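Local coordinates for phosphoserine aminotransferase (Bacillus circulans, PDB 2C0R), which catalyses the reversible, pyridoxal-phosphate-dependent interconversion of 3-phosphohydroxypyruvate and phosphoserine with glutamate as amino donor, and a parallel step in pyridoxine biosynthesis, at residues S78-F81 and A82-M86; K219-T223 and M224-D228. The protein carries 1 engineered substitution. All blocks are in the same frame, centred on the assembly; numbering follows the deposited sequence.

Contact 1 comes first along the chain, as two consecutive turns of helix 76-88, which follows strand 68-73 at one edge of the large mixed sheet. Contact 2 comes much later, after strand 205-210, where residues 219-226 wind into the start of helix 227-232. Their centres lie about 11 Å apart on the same side of the chain's centre, and Tyr227 joins them: its ring meets the methyl end of Met83 and its hydroxyl receives a weak hydrogen bond from Gln80 NE2. Both also touch the second subunit, with Ala82 of one chain packing on Pro222 of the other, so the pair ties the cofactor-binding helix to the dimer interface.

Contact 1. Residues S78-F81 and A82-M86; sequences STQF and AMIPM. With PLP (pyridoxal-5'-phosphate), chain C.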
loop_
_atom_site.group_PDB
_atom_site.type_symbol
_atom_site.label_atom_id
_atom_site.label_comp_id
_atom_site.label_asym_id
_atom_site.label_seq_id
_atom_site.Cartn_x
_atom_site.Cartn_y
_atom_site.Cartn_z
ATOM N N SER A 78 -2.312 -10.184 4.467
ATOM C CA SER A 78 -1.202 -10.864 5.141
ATOM C C SER A 78 -0.719 -10.079 6.361
ATOM O O SER A 78 -0.297 -10.635 7.390
ATOM C CB SER A 78 -0.031 -11.164 4.228
ATOM O OG SER A 78 -0.427 -11.978 3.140
ATOM N N THR A 79 -0.716 -8.740 6.274
ATOM C CA THR A 79 -0.297 -8.009 7.447
ATOM C C THR A 79 -1.335 -8.126 8.550
ATOM O O THR A 79 -0.967 -8.160 9.725
ATOM C CB THR A 79 -0.112 -6.531 7.044
ATOM O OG1 THR A 79 1.092 -6.542 6.268
ATOM C CG2 THR A 79 0.059 -5.643 8.264
ATOM N N GLN A 80 -2.620 -8.253 8.174
ATOM C CA GLN A 80 -3.621 -8.470 9.218
ATOM C C GLN A 80 -3.443 -9.795 9.945
ATOM O O GLN A 80 -3.737 -9.875 11.146
ATOM C CB GLN A 80 -5.077 -8.371 8.694
ATOM C CG GLN A 80 -5.339 -6.987 8.062
ATOM C CD GLN A 80 -5.212 -5.930 9.155
ATOM O OE1 GLN A 80 -4.419 -5.001 8.971
ATOM N NE2 GLN A 80 -5.957 -6.108 10.222
ATOM N N PHE A 81 -2.929 -10.822 9.280
ATOM C CA PHE A 81 -2.663 -12.090 9.966
ATOM C C PHE A 81 -1.793 -11.858 11.211
ATOM O O PHE A 81 -1.966 -12.555 12.191
ATOM C CB PHE A 81 -1.898 -13.037 9.058
ATOM C CG PHE A 81 -2.685 -13.517 7.850
ATOM C CD1 PHE A 81 -1.980 -14.095 6.797
ATOM C CD2 PHE A 81 -4.057 -13.356 7.764
ATOM C CE1 PHE A 81 -2.678 -14.506 5.653
ATOM C CE2 PHE A 81 -4.752 -13.827 6.644
ATOM C CZ PHE A 81 -4.046 -14.418 5.622
ATOM N N ALA A 82 -0.865 -10.908 11.129
ATOM C CA ALA A 82 0.003 -10.540 12.264
ATOM C C ALA A 82 -0.647 -9.509 13.166
ATOM O O ALA A 82 -0.606 -9.611 14.400
ATOM C CB ALA A 82 1.341 -10.054 11.745
ATOM N N MET A 83 -1.234 -8.510 12.511
ATOM C CA MET A 83 -1.782 -7.426 13.357
ATOM C C MET A 83 -2.921 -7.849 14.271
ATOM O O MET A 83 -3.044 -7.362 15.394
ATOM C CB MET A 83 -2.187 -6.317 12.398
ATOM C CG MET A 83 -2.476 -4.993 13.088
ATOM S SD MET A 83 -2.700 -3.714 11.797
ATOM C CE MET A 83 -3.279 -2.389 12.908
ATOM N N ILE A 84 -3.757 -8.798 13.815
ATOM C CA ILE A 84 -4.862 -9.275 14.689
ATOM C C ILE A 84 -4.344 -9.925 15.983
ATOM O O ILE A 84 -4.677 -9.446 17.098
ATOM C CB ILE A 84 -5.775 -10.193 13.824
ATOM C CG1 ILE A 84 -6.558 -9.410 12.791
ATOM C CG2 ILE A 84 -6.686 -11.053 14.701
ATOM C CD1 ILE A 84 -6.954 -10.259 11.599
ATOM N N PRO A 85 -3.529 -10.975 15.955
ATOM C CA PRO A 85 -3.035 -11.505 17.241
ATOM C C PRO A 85 -2.175 -10.491 17.971
ATOM O O PRO A 85 -2.201 -10.430 19.219
ATOM C CB PRO A 85 -2.202 -12.715 16.805
ATOM C CG PRO A 85 -1.924 -12.562 15.348
ATOM C CD PRO A 85 -3.088 -11.783 14.813
ATOM N N MET A 86 -1.392 -9.675 17.276
ATOM C CA MET A 86 -0.614 -8.652 18.014
ATOM C C MET A 86 -1.514 -7.757 18.839
ATOM O O MET A 86 -1.123 -7.336 19.945
ATOM C CB MET A 86 0.221 -7.829 17.018
ATOM C CG MET A 86 1.404 -8.600 16.466
ATOM S SD MET A 86 2.231 -7.697 15.110
ATOM C CE MET A 86 3.763 -7.333 15.982
HETATM N N1 PLP C . -6.625 -14.123 2.631
HETATM C C2 PLP C . -7.327 -14.540 1.541
HETATM C C2A PLP C . -8.637 -15.281 1.805
HETATM C C3 PLP C . -6.875 -14.283 0.280
HETATM O O3 PLP C . -7.597 -14.641 -0.816
HETATM C C4 PLP C . -5.725 -13.526 0.132
HETATM C C4A PLP C . -5.214 -13.231 -1.279
HETATM C C5 PLP C . -4.989 -13.186 1.247
HETATM C C6 PLP C . -5.469 -13.399 2.500
HETATM C C5A PLP C . -3.626 -12.496 1.097
HETATM O O4P PLP C . -3.807 -11.138 0.710
HETATM P P PLP C . -2.574 -10.155 0.480
HETATM O O1P PLP C . -3.190 -8.800 0.270
HETATM O O2P PLP C . -1.889 -10.695 -0.757
HETATM O O3P PLP C . -1.722 -10.254 1.695
#
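Thr79 O takes the amide of Met83 at 2.8 Å, and Gln80 O takes that of Ile84 at 2.9 Å; both bonds are nearly straight at the hydrogen. The next link is missing: Pro85 has no N-H, so its ring comes against the carbonyl of Phe81 instead, CD lying 3.0 Å from Phe81 O, and the helix kinks there.

Among the side chains, Gln80 and Met83, three residues apart, run side by side, with Gln80 OE1 3.5 Å from Met83 SD; Met83 CG stands anti to its backbone N (chi1 -167°) and the chain stays extended beyond it, carrying the methyl to Tyr227. Ile84 lays CD1 over the Gln80 carbonyl, 3.3 Å from Gln80 O.

Residues 78-86 make up most of helix 76-88, whose N-terminal turn binds the cofactor phosphate in this class-V aminotransferase. Ser78 grips one phosphate oxygen twice: Ser78 N donates to PLP O3P at 2.8 Å and Ser78 OG at 2.6 Å. Asn238 and Thr239 of the second subunit also hydrogen-bond PLP. The helix start would probably favour the phosphate's negative charge as well.

Beyond the phosphate, PLP C6 lies oblique to the Phe81 ring, 3.6 Å from Phe81 CZ. One face of the Phe81 ring has Ser78 CA above it, toward the rim, while Trp103 and Asp173 of the cofactor pocket lie beside its side chain.

Contact 2. Residues K219-T223 and M224-D228; sequences KHLPT and MLRYD
Arg226 reaches back over residues 219-221 with a guanidinium whose edge is taken up by a carboxylate and two waters. Asp228 holds it side-on, one oxygen to each nitrogen: Arg226 NH2 donates to Asp228 OD2 at 2.8 Å in the guanidinium plane, and Arg226 NE to Asp228 OD1 at 2.9 Å, tilted 21° from it. Each oxygen uses its syn lone pair. On NH1, one water accepts a bond and itself donates to the carbonyl oxygens of Lys219 and Leu221, while a second water bridges Arg226 NH1 to Lys219 NZ.

The backbone turns tightly beneath. Leu225 N donates to Pro222 O at 2.8 Å, and Arg226 N to Thr223 O at 3.2 Å. This short 3-10 turn leads the loop toward helix 227-232; Thr223 OG1 bonds outward to Glu110 of the second subunit.

Arg226 bends at chi3 (63°), which swings the guanidinium round toward Lys219; NH1 lies obliquely 3.7 Å from Lys219 CA. Nearer the backbone, Arg226 CG presses on Leu221 CB at 3.6 Å. Leu221 CD1 meets the Leu225 carbonyl, and Pro222 CG touches Leu225 CD1 at 4.0 Å. Met224, its chain folded, packs on Thr79 of the second subunit, and Leu225 packs on its own counterpart there.

Replacing Arg226 with a leucine would probably leave the Asp228 carboxylate without its two-pronged mate and both waters without their NH1 partner. Lys219 NZ and Arg226 NH1 are kept 5.5 Å apart with water between them, and the Asp228 carboxylate likely offsets much of the like-charge cost of that approach.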
loop_
_atom_site.group_PDB
_atom_site.type_symbol
_atom_site.label_atom_id
_atom_site.label_comp_id
_atom_site.label_asym_id
_atom_site.label_seq_id
_atom_site.Cartn_x
_atom_site.Cartn_y
_atom_site.Cartn_z
ATOM N N LYS A 219 0.333 -1.099 24.123
ATOM C CA LYS A 219 1.304 0.008 24.033
ATOM C C LYS A 219 2.690 -0.421 23.639
ATOM O O LYS A 219 3.538 0.406 23.264
ATOM C CB LYS A 219 1.281 0.707 25.402
ATOM C CG LYS A 219 0.055 1.613 25.482
ATOM C CD LYS A 219 0.049 2.454 26.748
ATOM C CE LYS A 219 -0.546 3.827 26.521
ATOM N NZ LYS A 219 0.406 4.957 26.752
ATOM N N HIS A 220 2.991 -1.726 23.687
ATOM C CA HIS A 220 4.332 -2.116 23.247
ATOM C C HIS A 220 4.470 -2.264 21.746
ATOM O O HIS A 220 5.569 -2.427 21.240
ATOM C CB HIS A 220 4.671 -3.463 23.885
ATOM C CG HIS A 220 3.711 -4.538 23.505
ATOM N ND1 HIS A 220 2.565 -4.783 24.233
ATOM C CD2 HIS A 220 3.717 -5.432 22.483
ATOM C CE1 HIS A 220 1.892 -5.782 23.691
ATOM N NE2 HIS A 220 2.569 -6.182 22.639
ATOM N N LEU A 221 3.366 -2.221 21.009
ATOM C CA LEU A 221 3.331 -2.477 19.591
ATOM C C LEU A 221 3.859 -1.310 18.757
ATOM O O LEU A 221 3.614 -0.176 19.169
ATOM C CB LEU A 221 1.877 -2.682 19.123
ATOM C CG LEU A 221 1.281 -4.032 19.561
ATOM C CD1 LEU A 221 -0.158 -4.120 19.072
ATOM C CD2 LEU A 221 2.080 -5.222 19.067
ATOM N N PRO A 222 4.449 -1.590 17.596
ATOM C CA PRO A 222 4.798 -0.548 16.631
ATOM C C PRO A 222 3.517 0.272 16.399
ATOM O O PRO A 222 2.424 -0.266 16.326
ATOM C CB PRO A 222 5.239 -1.305 15.380
ATOM C CG PRO A 222 5.659 -2.658 15.903
ATOM C CD PRO A 222 4.764 -2.950 17.072
ATOM N N THR A 223 3.714 1.583 16.300
ATOM C CA THR A 223 2.603 2.500 16.067
ATOM C C THR A 223 1.738 2.043 14.913
ATOM O O THR A 223 0.515 2.060 14.971
ATOM C CB THR A 223 3.134 3.938 15.807
ATOM O OG1 THR A 223 3.915 4.309 16.947
ATOM C CG2 THR A 223 1.983 4.930 15.633
ATOM N N MET A 224 2.424 1.707 13.831
ATOM C CA MET A 224 1.669 1.349 12.617
ATOM C C MET A 224 0.986 -0.004 12.742
ATOM O O MET A 224 0.257 -0.371 11.823
ATOM C CB MET A 224 2.649 1.363 11.429
ATOM C CG MET A 224 3.096 2.787 11.119
ATOM S SD MET A 224 1.764 3.885 10.667
ATOM C CE MET A 224 1.222 3.081 9.138
ATOM N N LEU A 225 1.228 -0.739 13.815
ATOM C CA LEU A 225 0.575 -2.031 13.980
ATOM C C LEU A 225 -0.431 -2.017 15.114
ATOM O O LEU A 225 -0.880 -3.081 15.542
ATOM C CB LEU A 225 1.616 -3.133 14.180
ATOM C CG LEU A 225 2.163 -3.578 12.809
ATOM C CD1 LEU A 225 3.392 -4.425 13.111
ATOM C CD2 LEU A 225 1.128 -4.318 11.983
ATOM N N ARG A 226 -0.819 -0.834 15.555
ATOM C CA ARG A 226 -1.879 -0.693 16.542
ATOM C C ARG A 226 -3.164 -0.312 15.841
ATOM O O ARG A 226 -3.139 0.635 15.025
ATOM C CB ARG A 226 -1.547 0.423 17.550
ATOM C CG ARG A 226 -0.476 -0.015 18.540
ATOM C CD ARG A 226 0.048 1.191 19.327
ATOM N NE ARG A 226 -1.011 1.800 20.132
ATOM C CZ ARG A 226 -0.801 2.521 21.236
ATOM N NH1 ARG A 226 0.403 2.749 21.743
ATOM N NH2 ARG A 226 -1.890 2.999 21.830
ATOM N N TYR A 227 -4.284 -0.980 16.111
ATOM C CA TYR A 227 -5.517 -0.488 15.490
ATOM C C TYR A 227 -5.903 0.917 15.932
ATOM O O TYR A 227 -6.455 1.626 15.089
ATOM C CB TYR A 227 -6.711 -1.454 15.766
ATOM C CG TYR A 227 -6.526 -2.717 14.956
ATOM C CD1 TYR A 227 -6.315 -3.932 15.579
ATOM C CD2 TYR A 227 -6.571 -2.693 13.553
ATOM C CE1 TYR A 227 -6.156 -5.104 14.883
ATOM C CE2 TYR A 227 -6.389 -3.883 12.820
ATOM C CZ TYR A 227 -6.185 -5.064 13.506
ATOM O OH TYR A 227 -5.990 -6.202 12.808
ATOM N N ASP A 228 -5.651 1.297 17.191
ATOM C CA ASP A 228 -6.107 2.657 17.589
ATOM C C ASP A 228 -5.369 3.736 16.825
ATOM O O ASP A 228 -5.891 4.860 16.654
ATOM C CB ASP A 228 -5.987 2.772 19.113
ATOM C CG ASP A 228 -4.601 2.654 19.707
ATOM O OD1 ASP A 228 -3.578 2.541 19.007
ATOM O OD2 ASP A 228 -4.536 2.649 20.964
HETATM O O HOH W 1 3.106 1.841 20.749
HETATM O O HOH W 2 1.181 4.470 23.965
#